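Local coordinates for De novo designed protein Foldit4 (Synthetic construct, PDB 6WI5) that has no known natural function, having been designed de novo as a small alpha/beta protein with two helices packed on a four-stranded antiparallel sheet, at residues Ile7-Gln12 / Arg18-Arg23; Val37-Arg42 / Val48-Arg53; Arg68-Ile73 / Ser80-Arg85. One frame throughout, in Å; residues are numbered along the deposited sequence. Where two conformers were deposited one is given.

Contact 1 (Ile7-Gln12 / Arg18-Arg23); sequences IRIRVQ and RRLIKR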
loop_
_atom_site.group_PDB
_atom_site.type_symbol
_atom_site.label_atom_id
_atom_site.label_comp_id
_atom_site.label_asym_id
_atom_site.label_seq_id
_atom_site.Cartn_x
_atom_site.Cartn_y
_atom_site.Cartn_z
ATOM N N ILE A 7 3.004 3.343 -2.444
ATOM C CA ILE A 7 1.676 3.141 -3.010
ATOM C C ILE A 7 0.786 4.289 -2.560
ATOM O O ILE A 7 0.665 4.549 -1.358
ATOM C CB ILE A 7 1.080 1.787 -2.586
ATOM C CG1 ILE A 7 2.053 0.652 -2.906
ATOM C CG2 ILE A 7 -0.255 1.554 -3.277
ATOM C CD1 ILE A 7 1.569 -0.705 -2.450
ATOM N N ARG A 8 0.174 4.974 -3.520
ATOM C CA ARG A 8 -0.739 6.078 -3.247
ATOM C C ARG A 8 -2.137 5.664 -3.681
ATOM O O ARG A 8 -2.345 5.297 -4.842
ATOM C CB ARG A 8 -0.304 7.347 -3.978
ATOM C CG ARG A 8 -1.193 8.551 -3.703
ATOM C CD ARG A 8 -0.831 9.715 -4.609
ATOM N NE ARG A 8 -1.089 9.409 -6.014
ATOM C CZ ARG A 8 -0.766 10.208 -7.024
ATOM N NH1 ARG A 8 -0.164 11.367 -6.789
ATOM N NH2 ARG A 8 -1.040 9.850 -8.271
ATOM N N ILE A 9 -3.089 5.726 -2.754
ATOM C CA ILE A 9 -4.457 5.284 -2.993
ATOM C C ILE A 9 -5.385 6.471 -2.784
ATOM O O ILE A 9 -5.409 7.063 -1.698
ATOM C CB ILE A 9 -4.847 4.121 -2.068
ATOM C CG1 ILE A 9 -3.778 3.029 -2.113
ATOM C CG2 ILE A 9 -6.211 3.565 -2.458
ATOM C CD1 ILE A 9 -3.535 2.372 -0.781
ATOM N N ARG A 10 -6.151 6.813 -3.817
ATOM C CA ARG A 10 -7.164 7.859 -3.721
ATOM C C ARG A 10 -8.474 7.223 -3.274
ATOM O O ARG A 10 -9.062 6.415 -4.001
ATOM C CB ARG A 10 -7.327 8.584 -5.054
ATOM C CG ARG A 10 -6.283 9.660 -5.303
ATOM C CD ARG A 10 -6.521 10.372 -6.625
ATOM N NE ARG A 10 -6.432 11.824 -6.486
ATOM C CZ ARG A 10 -7.477 12.619 -6.278
ATOM N NH1 ARG A 10 -7.307 13.928 -6.163
ATOM N NH2 ARG A 10 -8.696 12.102 -6.186
ATOM N N VAL A 11 -8.929 7.583 -2.076
ATOM C CA VAL A 11 -10.146 7.032 -1.493
ATOM C C VAL A 11 -11.274 8.035 -1.679
ATOM O O VAL A 11 -11.086 9.244 -1.490
ATOM C CB VAL A 11 -9.944 6.692 -0.004
ATOM C CG1 VAL A 11 -11.141 5.923 0.536
ATOM C CG2 VAL A 11 -8.662 5.896 0.188
ATOM N N GLN A 12 -12.453 7.534 -2.054
ATOM C CA GLN A 12 -13.587 8.410 -2.324
ATOM C C GLN A 12 -14.051 9.120 -1.057
ATOM O O GLN A 12 -14.076 10.354 -0.994
ATOM C CB GLN A 12 -14.733 7.607 -2.945
ATOM N N ARG A 18 -10.315 3.446 7.252
ATOM C CA ARG A 18 -9.919 2.558 8.341
ATOM C C ARG A 18 -9.832 1.109 7.875
ATOM O O ARG A 18 -8.859 0.406 8.175
ATOM C CB ARG A 18 -10.901 2.694 9.504
ATOM C CG ARG A 18 -10.639 1.739 10.653
ATOM C CD ARG A 18 -11.760 1.811 11.676
ATOM N NE ARG A 18 -13.070 1.698 11.041
ATOM C CZ ARG A 18 -13.648 0.544 10.721
ATOM N NH1 ARG A 18 -13.031 -0.602 10.974
ATOM N NH2 ARG A 18 -14.842 0.538 10.145
ATOM N N ARG A 19 -10.846 0.642 7.142
ATOM C CA ARG A 19 -10.824 -0.732 6.648
ATOM C C ARG A 19 -9.702 -0.940 5.639
ATOM O O ARG A 19 -9.073 -2.003 5.610
ATOM C CB ARG A 19 -12.171 -1.095 6.025
ATOM C CG ARG A 19 -13.110 -1.838 6.958
ATOM C CD ARG A 19 -13.705 -3.053 6.264
ATOM N NE ARG A 19 -14.449 -2.688 5.061
ATOM C CZ ARG A 19 -14.933 -3.566 4.189
ATOM N NH1 ARG A 19 -14.747 -4.864 4.380
ATOM N NH2 ARG A 19 -15.599 -3.145 3.122
ATOM N N LEU A 20 -9.440 0.065 4.803
ATOM C CA LEU A 20 -8.384 -0.057 3.802
ATOM C C LEU A 20 -7.019 -0.208 4.458
ATOM O O LEU A 20 -6.229 -1.083 4.083
ATOM C CB LEU A 20 -8.407 1.154 2.870
ATOM C CG LEU A 20 -7.305 1.207 1.810
ATOM C CD1 LEU A 20 -7.395 0.007 0.883
ATOM C CD2 LEU A 20 -7.378 2.506 1.024
ATOM N N ILE A 21 -6.722 0.638 5.447
ATOM C CA ILE A 21 -5.436 0.557 6.135
ATOM C C ILE A 21 -5.313 -0.761 6.887
ATOM O O ILE A 21 -4.248 -1.391 6.896
ATOM C CB ILE A 21 -5.257 1.764 7.074
ATOM C CG1 ILE A 21 -5.103 3.050 6.261
ATOM C CG2 ILE A 21 -4.066 1.558 7.998
ATOM C CD1 ILE A 21 -4.915 4.280 7.112
ATOM N N LYS A 22 -6.398 -1.202 7.527
ATOM C CA LYS A 22 -6.361 -2.465 8.258
ATOM C C LYS A 22 -6.075 -3.632 7.323
ATOM O O LYS A 22 -5.269 -4.512 7.646
ATOM C CB LYS A 22 -7.682 -2.682 8.998
ATOM C CG LYS A 22 -7.728 -3.957 9.825
ATOM C CD LYS A 22 -9.094 -4.153 10.465
ATOM C CE LYS A 22 -9.129 -5.419 11.307
ATOM N NZ LYS A 22 -10.470 -5.653 11.912
ATOM N N ARG A 23 -6.716 -3.649 6.152
ATOM C CA ARG A 23 -6.504 -4.740 5.206
ATOM C C ARG A 23 -5.075 -4.747 4.674
ATOM O O ARG A 23 -4.478 -5.814 4.499
ATOM C CB ARG A 23 -7.503 -4.634 4.055
ATOM C CG ARG A 23 -7.359 -5.719 3.002
ATOM C CD ARG A 23 -8.025 -7.015 3.436
ATOM N NE ARG A 23 -9.464 -6.848 3.617
ATOM C CZ ARG A 23 -10.347 -6.836 2.624
ATOM N NH1 ARG A 23 -9.941 -6.976 1.368
ATOM N NH2 ARG A 23 -11.638 -6.679 2.884
#
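Leu-20 meets Ile-9 and Val-11 through methyls alone, and no hydrogen bond joins 7-12 to 18-23; the shortest sound polar bond inside either segment belongs to the helix backbone, Arg-23 N to Arg-19 O at 2.9 Å, which closes the turn that carries Leu-20. The contact itself rests on one methyl. CD2 of Leu-20 sits against CG2 of Val-11 at 3.7 Å and against CG2 of Ile-9 at 3.8 Å. On the strand, Ile-9 CG2 and Val-11 CG2 are 4.3 Å from each other and form a shallow seat for it. Ile-9 and Leu-20 reach toward each other tip to tip, whereas Val-11 and Leu-20 slide past one another in opposite senses. Leu-20 gets there with its CG trans to the backbone N (chi1 177°), which carries CD2 out toward the strand, onto those two gamma methyls. On Ile-9 the gamma methyl takes the position opposite the backbone N and does the touching, while the CG1 arm leads off to Ile-73 of helix 59-76. Val-50 of the adjacent strand and Leu-76 also pack on Leu-20. Alternation along strand 3-11 puts Ile-9 and Val-11 on the helix side and turns Arg-10 to the other. The pairing joins the first strand to the first helix of a ferredoxin-like beta-alpha-beta-beta-alpha-beta fold. All three touching residues are buried and aliphatic; with no hydrogen bond across it, this contact is probably held by hydrophobic burial and the fit of methyls.

Contact 2 (Val37-Arg42 / Val48-Arg53); sequences VHVETR and VEVHVR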
loop_
_atom_site.group_PDB
_atom_site.type_symbol
_atom_site.label_atom_id
_atom_site.label_comp_id
_atom_site.label_asym_id
_atom_site.label_seq_id
_atom_site.Cartn_x
_atom_site.Cartn_y
_atom_site.Cartn_z
ATOM N N VAL A 37 6.985 -1.231 6.992
ATOM C CA VAL A 37 5.831 -0.575 6.388
ATOM C C VAL A 37 5.502 0.688 7.175
ATOM O O VAL A 37 5.583 0.709 8.407
ATOM C CB VAL A 37 4.611 -1.523 6.315
ATOM C CG1 VAL A 37 4.159 -1.947 7.710
ATOM C CG2 VAL A 37 3.471 -0.874 5.546
ATOM N N HIS A 38 5.151 1.751 6.451
ATOM C CA HIS A 38 4.676 2.996 7.037
ATOM C C HIS A 38 3.454 3.464 6.260
ATOM O O HIS A 38 3.433 3.402 5.027
ATOM C CB HIS A 38 5.757 4.089 7.019
ATOM C CG HIS A 38 6.968 3.762 7.836
ATOM N ND1 HIS A 38 8.033 3.046 7.334
ATOM C CD2 HIS A 38 7.285 4.056 9.120
ATOM C CE1 HIS A 38 8.954 2.913 8.272
ATOM N NE2 HIS A 38 8.523 3.517 9.366
ATOM N N VAL A 39 2.440 3.931 6.983
ATOM C CA VAL A 39 1.177 4.354 6.395
ATOM C C VAL A 39 0.921 5.806 6.772
ATOM O O VAL A 39 1.103 6.198 7.930
ATOM C CB VAL A 39 0.010 3.454 6.854
ATOM C CG1 VAL A 39 -1.304 3.937 6.262
ATOM C CG2 VAL A 39 0.272 2.008 6.464
ATOM N N GLU A 40 0.497 6.603 5.790
ATOM C CA GLU A 40 0.209 8.015 5.997
ATOM C C GLU A 40 -1.069 8.387 5.259
ATOM O O GLU A 40 -1.241 8.031 4.090
ATOM C CB GLU A 40 1.371 8.896 5.516
ATOM C CG GLU A 40 1.064 10.388 5.515
ATOM C CD GLU A 40 2.199 11.219 4.949
ATOM O OE1 GLU A 40 3.359 11.011 5.363
ATOM O OE2 GLU A 40 1.933 12.077 4.081
ATOM N N THR A 41 -1.968 9.080 5.950
ATOM C CA THR A 41 -3.209 9.561 5.362
ATOM C C THR A 41 -3.109 11.058 5.117
ATOM O O THR A 41 -2.617 11.806 5.967
ATOM C CB THR A 41 -4.410 9.264 6.264
ATOM O OG1 THR A 41 -4.255 9.950 7.511
ATOM C CG2 THR A 41 -4.524 7.775 6.521
ATOM N N ARG A 42 -3.572 11.489 3.947
ATOM C CA ARG A 42 -3.564 12.896 3.565
ATOM C C ARG A 42 -4.960 13.299 3.114
ATOM O O ARG A 42 -5.545 12.649 2.243
ATOM C CB ARG A 42 -2.550 13.165 2.449
ATOM C CG ARG A 42 -1.110 12.832 2.810
ATOM C CD ARG A 42 -0.163 13.248 1.696
ATOM N NE ARG A 42 1.211 12.822 1.951
ATOM C CZ ARG A 42 2.237 13.105 1.157
ATOM N NH1 ARG A 42 2.047 13.818 0.055
ATOM N NH2 ARG A 42 3.454 12.677 1.463
ATOM N N VAL A 48 -9.351 11.935 0.414
ATOM C CA VAL A 48 -8.339 11.291 1.241
ATOM C C VAL A 48 -7.395 10.501 0.344
ATOM O O VAL A 48 -7.843 9.756 -0.535
ATOM C CB VAL A 48 -8.971 10.369 2.299
ATOM C CG1 VAL A 48 -7.887 9.727 3.141
ATOM C CG2 VAL A 48 -9.943 11.146 3.170
ATOM N N GLU A 49 -6.095 10.666 0.572
ATOM C CA GLU A 49 -5.064 9.850 -0.055
ATOM C C GLU A 49 -4.371 9.018 1.014
ATOM O O GLU A 49 -3.946 9.553 2.044
ATOM C CB GLU A 49 -4.035 10.713 -0.787
ATOM C CG GLU A 49 -4.486 11.247 -2.134
ATOM C CD GLU A 49 -3.355 11.919 -2.888
ATOM O OE1 GLU A 49 -2.272 12.105 -2.293
ATOM O OE2 GLU A 49 -3.546 12.258 -4.075
ATOM N N VAL A 50 -4.262 7.714 0.772
ATOM C CA VAL A 50 -3.539 6.806 1.655
ATOM C C VAL A 50 -2.196 6.489 1.015
ATOM O O VAL A 50 -2.142 6.000 -0.121
ATOM C CB VAL A 50 -4.339 5.520 1.918
ATOM C CG1 VAL A 50 -3.543 4.577 2.807
ATOM C CG2 VAL A 50 -5.684 5.852 2.551
ATOM N N HIS A 51 -1.116 6.772 1.735
ATOM C CA HIS A 51 0.241 6.542 1.254
ATOM C C HIS A 51 0.857 5.401 2.051
ATOM O O HIS A 51 0.921 5.465 3.283
ATOM C CB HIS A 51 1.091 7.805 1.379
ATOM C CG HIS A 51 0.656 8.918 0.476
ATOM N ND1 HIS A 51 1.411 9.347 -0.593
ATOM C CD2 HIS A 51 -0.463 9.681 0.480
ATOM C CE1 HIS A 51 0.779 10.333 -1.207
ATOM N NE2 HIS A 51 -0.359 10.554 -0.577
ATOM N N VAL A 52 1.305 4.365 1.348
ATOM C CA VAL A 52 1.936 3.199 1.956
ATOM C C VAL A 52 3.350 3.094 1.407
ATOM O O VAL A 52 3.541 3.013 0.187
ATOM C CB VAL A 52 1.151 1.909 1.675
ATOM C CG1 VAL A 52 1.770 0.738 2.422
ATOM C CG2 VAL A 52 -0.315 2.079 2.050
ATOM N N ARG A 53 4.336 3.094 2.299
ATOM C CA ARG A 53 5.730 2.901 1.925
ATOM C C ARG A 53 6.234 1.594 2.521
ATOM O O ARG A 53 6.084 1.357 3.725
ATOM C CB ARG A 53 6.600 4.070 2.387
ATOM C CG ARG A 53 8.031 3.989 1.885
ATOM C CD ARG A 53 8.825 5.234 2.235
ATOM N NE ARG A 53 8.889 5.457 3.675
ATOM C CZ ARG A 53 9.758 4.861 4.484
ATOM N NH1 ARG A 53 10.637 3.997 3.995
ATOM N NH2 ARG A 53 9.747 5.126 5.784
HETATM O O HOH W 1 8.838 1.894 5.208
#
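The imidazole of His-51 carries the guanidinium of Arg-42 over one face, centres 4.1 Å apart and planes 20° from parallel, with Glu-40 O near the ring plane at its edge. Arg-42 leaves with CG opposite the carbonyl carbon (chi1 -60°) and runs extended to NE, carrying CD to 3.5 Å from His-51 NE2. The carboxylate of Glu-40 lies in plane at the guanidinium edge, salt-bridged to Arg-42 NE at a doubtfully short distance. His-51 NE2 donates to Glu-49 OE1 at 3.0 Å, on the anti side but 29° out of the plane of a carboxylate that Arg-44 engages too. With an alanine here, the Arg-42 guanidinium would probably lose the ring it lies on and Glu-49 OE1 one of its donors. These residues line one face of a beta hairpin, strands 36-44 and 47-56, and include its hydrogen-bonded pair Glu-40/His-51. Arg-53 NH2 lies over one face of the His-38 ring, poorly angled for a hydrogen bond, and water 1 at the ring's edge donates to Arg-53 O. On the reverse face Val-37 CG2 meets Val-52 CG1 at 3.9 Å, and Ile-21 and Leu-25 of helix 17-31 pack on Val-39.

Contact 3 (Arg68-Ile73 / Ser80-Arg85); sequences RILREI and SEVEVR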
loop_
_atom_site.group_PDB
_atom_site.type_symbol
_atom_site.label_atom_id
_atom_site.label_comp_id
_atom_site.label_asym_id
_atom_site.label_seq_id
_atom_site.Cartn_x
_atom_site.Cartn_y
_atom_site.Cartn_z
ATOM N N ARG A 68 -0.577 -8.490 -4.069
ATOM C CA ARG A 68 -1.617 -8.903 -3.133
ATOM C C ARG A 68 -2.315 -7.693 -2.526
ATOM O O ARG A 68 -3.535 -7.709 -2.322
ATOM C CB ARG A 68 -1.016 -9.794 -2.046
ATOM C CG ARG A 68 -1.984 -10.823 -1.492
ATOM C CD ARG A 68 -1.273 -11.882 -0.662
ATOM N NE ARG A 68 -0.778 -11.356 0.608
ATOM C CZ ARG A 68 0.505 -11.137 0.881
ATOM N NH1 ARG A 68 1.435 -11.402 -0.026
ATOM N NH2 ARG A 68 0.857 -10.657 2.065
ATOM N N ILE A 69 -1.558 -6.630 -2.243
ATOM C CA ILE A 69 -2.154 -5.395 -1.739
ATOM C C ILE A 69 -3.085 -4.790 -2.781
ATOM O O ILE A 69 -4.196 -4.348 -2.462
ATOM C CB ILE A 69 -1.049 -4.407 -1.318
ATOM C CG1 ILE A 69 -0.366 -4.883 -0.034
ATOM C CG2 ILE A 69 -1.615 -3.003 -1.146
ATOM C CD1 ILE A 69 0.825 -4.044 0.370
ATOM N N LEU A 70 -2.655 -4.770 -4.046
ATOM C CA LEU A 70 -3.486 -4.189 -5.096
ATOM C C LEU A 70 -4.787 -4.965 -5.266
ATOM O O LEU A 70 -5.838 -4.372 -5.535
ATOM C CB LEU A 70 -2.714 -4.137 -6.415
ATOM C CG LEU A 70 -1.474 -3.242 -6.418
ATOM C CD1 LEU A 70 -0.861 -3.165 -7.806
ATOM C CD2 LEU A 70 -1.811 -1.855 -5.896
ATOM N N ARG A 71 -4.739 -6.292 -5.113
ATOM C CA ARG A 71 -5.963 -7.086 -5.203
ATOM C C ARG A 71 -6.901 -6.784 -4.039
ATOM O O ARG A 71 -8.122 -6.696 -4.226
ATOM C CB ARG A 71 -5.627 -8.578 -5.236
ATOM C CG ARG A 71 -4.858 -9.037 -6.465
ATOM C CD ARG A 71 -4.777 -10.557 -6.501
ATOM N NE ARG A 71 -3.689 -11.033 -7.350
ATOM C CZ ARG A 71 -2.490 -11.384 -6.897
ATOM N NH1 ARG A 71 -1.557 -11.806 -7.739
ATOM N NH2 ARG A 71 -2.225 -11.316 -5.598
ATOM N N GLU A 72 -6.349 -6.623 -2.837
ATOM C CA GLU A 72 -7.186 -6.302 -1.684
ATOM C C GLU A 72 -7.769 -4.900 -1.793
ATOM O O GLU A 72 -8.895 -4.661 -1.340
ATOM C CB GLU A 72 -6.383 -6.448 -0.392
ATOM C CG GLU A 72 -5.887 -7.859 -0.125
ATOM C CD GLU A 72 -7.017 -8.857 0.062
ATOM O OE1 GLU A 72 -8.122 -8.444 0.473
ATOM O OE2 GLU A 72 -6.797 -10.058 -0.204
ATOM N N ILE A 73 -7.021 -3.964 -2.383
ATOM C CA ILE A 73 -7.552 -2.623 -2.613
ATOM C C ILE A 73 -8.736 -2.679 -3.569
ATOM O O ILE A 73 -9.755 -2.010 -3.359
ATOM C CB ILE A 73 -6.442 -1.695 -3.142
ATOM C CG1 ILE A 73 -5.381 -1.453 -2.067
ATOM C CG2 ILE A 73 -7.028 -0.378 -3.620
ATOM C CD1 ILE A 73 -4.163 -0.713 -2.576
ATOM N N SER A 80 -10.933 2.319 -7.186
ATOM C CA SER A 80 -9.833 2.972 -6.489
ATOM C C SER A 80 -8.727 3.354 -7.465
ATOM O O SER A 80 -8.300 2.541 -8.292
ATOM C CB SER A 80 -9.275 2.062 -5.396
ATOM O OG SER A 80 -10.069 2.125 -4.227
ATOM N N GLU A 81 -8.265 4.598 -7.365
ATOM C CA GLU A 81 -7.131 5.084 -8.140
ATOM C C GLU A 81 -5.860 4.826 -7.337
ATOM O O GLU A 81 -5.715 5.336 -6.222
ATOM C CB GLU A 81 -7.295 6.571 -8.445
ATOM C CG GLU A 81 -6.964 6.974 -9.871
ATOM C CD GLU A 81 -7.250 8.441 -10.137
ATOM O OE1 GLU A 81 -8.409 8.869 -9.945
ATOM O OE2 GLU A 81 -6.312 9.169 -10.526
ATOM N N VAL A 82 -4.952 4.036 -7.906
ATOM C CA VAL A 82 -3.728 3.618 -7.235
ATOM C C VAL A 82 -2.536 3.969 -8.111
ATOM O O VAL A 82 -2.559 3.748 -9.328
ATOM C CB VAL A 82 -3.738 2.105 -6.924
ATOM C CG1 VAL A 82 -2.474 1.708 -6.180
ATOM C CG2 VAL A 82 -4.976 1.734 -6.123
ATOM N N GLU A 83 -1.493 4.518 -7.493
ATOM C CA GLU A 83 -0.230 4.789 -8.167
ATOM C C GLU A 83 0.881 4.103 -7.387
ATOM O O GLU A 83 0.950 4.230 -6.161
ATOM C CB GLU A 83 0.042 6.293 -8.267
ATOM C CG GLU A 83 1.246 6.646 -9.133
ATOM C CD GLU A 83 1.570 8.130 -9.119
ATOM O OE1 GLU A 83 1.925 8.654 -8.043
ATOM O OE2 GLU A 83 1.464 8.771 -10.186
ATOM N N VAL A 84 1.742 3.376 -8.094
ATOM C CA VAL A 84 2.804 2.588 -7.477
ATOM C C VAL A 84 4.143 3.106 -7.978
ATOM O O VAL A 84 4.356 3.221 -9.191
ATOM C CB VAL A 84 2.651 1.089 -7.787
ATOM C CG1 VAL A 84 3.784 0.297 -7.150
ATOM C CG2 VAL A 84 1.300 0.584 -7.301
ATOM N N ARG A 85 5.043 3.407 -7.044
ATOM C CA ARG A 85 6.388 3.869 -7.364
ATOM C C ARG A 85 7.384 2.933 -6.698
ATOM O O ARG A 85 7.364 2.775 -5.473
ATOM C CB ARG A 85 6.604 5.312 -6.901
ATOM C CG ARG A 85 7.884 5.933 -7.424
ATOM C CD ARG A 85 7.886 7.440 -7.245
ATOM N NE ARG A 85 8.023 7.831 -5.847
ATOM C CZ ARG A 85 8.120 9.091 -5.432
ATOM N NH1 ARG A 85 8.244 9.359 -4.140
ATOM N NH2 ARG A 85 8.095 10.083 -6.312
HETATM O O HOH W 2 -9.949 0.670 -1.881
#
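Leu-70 and Val-82 make the closest approach, CD2 of the leucine lying 3.6 Å from CG1 of the valine, the two side chains slanting across each other. The same leucine methyl also brushes Val-84, CD2 to CG2 at 4.2 Å, and so spans two residues that point to the same side of the strand. Val-82 uses its other branch for Ile-73: CG2 of each residue meets CG2 of the other at 3.9 Å, tip to tip. That isoleucine methyl further rests on Ser-80, Ile-73 CG2 to Ser-80 CB being 3.8 Å. The hydroxyl of Ser-80 is tied to the helix through water 2, which stands 2.8 Å from Ser-80 OG and donates to Ile-73 O at 3.1 Å; Asp-77 adds a weak hydrogen bond to the same hydroxyl. Leu-70 and Ile-73 lie three residues, roughly a turn, apart, and Ser-80, Val-82 and Val-84 fall on alternate positions. Leu-70 does not leave the helix aimed at the strand, but CG opposite the carbonyl carbon and beside the backbone N (chi1 -64°) allows CD2 to swing over to it. Axes of helix 68-73 and strand 81-85 pass 10.5 Å apart at 169°, the strand running back along the helix that precedes it. Val-82 and Val-84 continue onto Ile-7 and Val-5 of strand 3-11, next in the sheet. Val-84 is exposed on this outermost strand, whereas Ile-73, alone of the five touching residues, is buried, linking inward to Ile-9 of strand 3-11 and Leu-20 of helix 17-31.

How the contacts relate
From the N terminus, contact 1 closes the first loop, folding helix 17-31 back over strand 3-11. Contact 2 then closes the hairpin of strands 36-44 and 47-56, and contact 3 returns the final strand under helix 59-76. The three follow in series, none nested and none crossing. Strand 3-11 is the hub: its backbone bonds join it to 47-56 on one flank (Ile-9 with Val-50) and to 81-87 on the other (Arg-10 with Glu-81). Between the helices of contacts 1 and 3 runs the salt bridge Arg-23 to Glu-72, while Ile-21 packs on Thr-41 of contact 2. Contacts 2 and 3 do not touch, their nearest atoms about 5 Å apart.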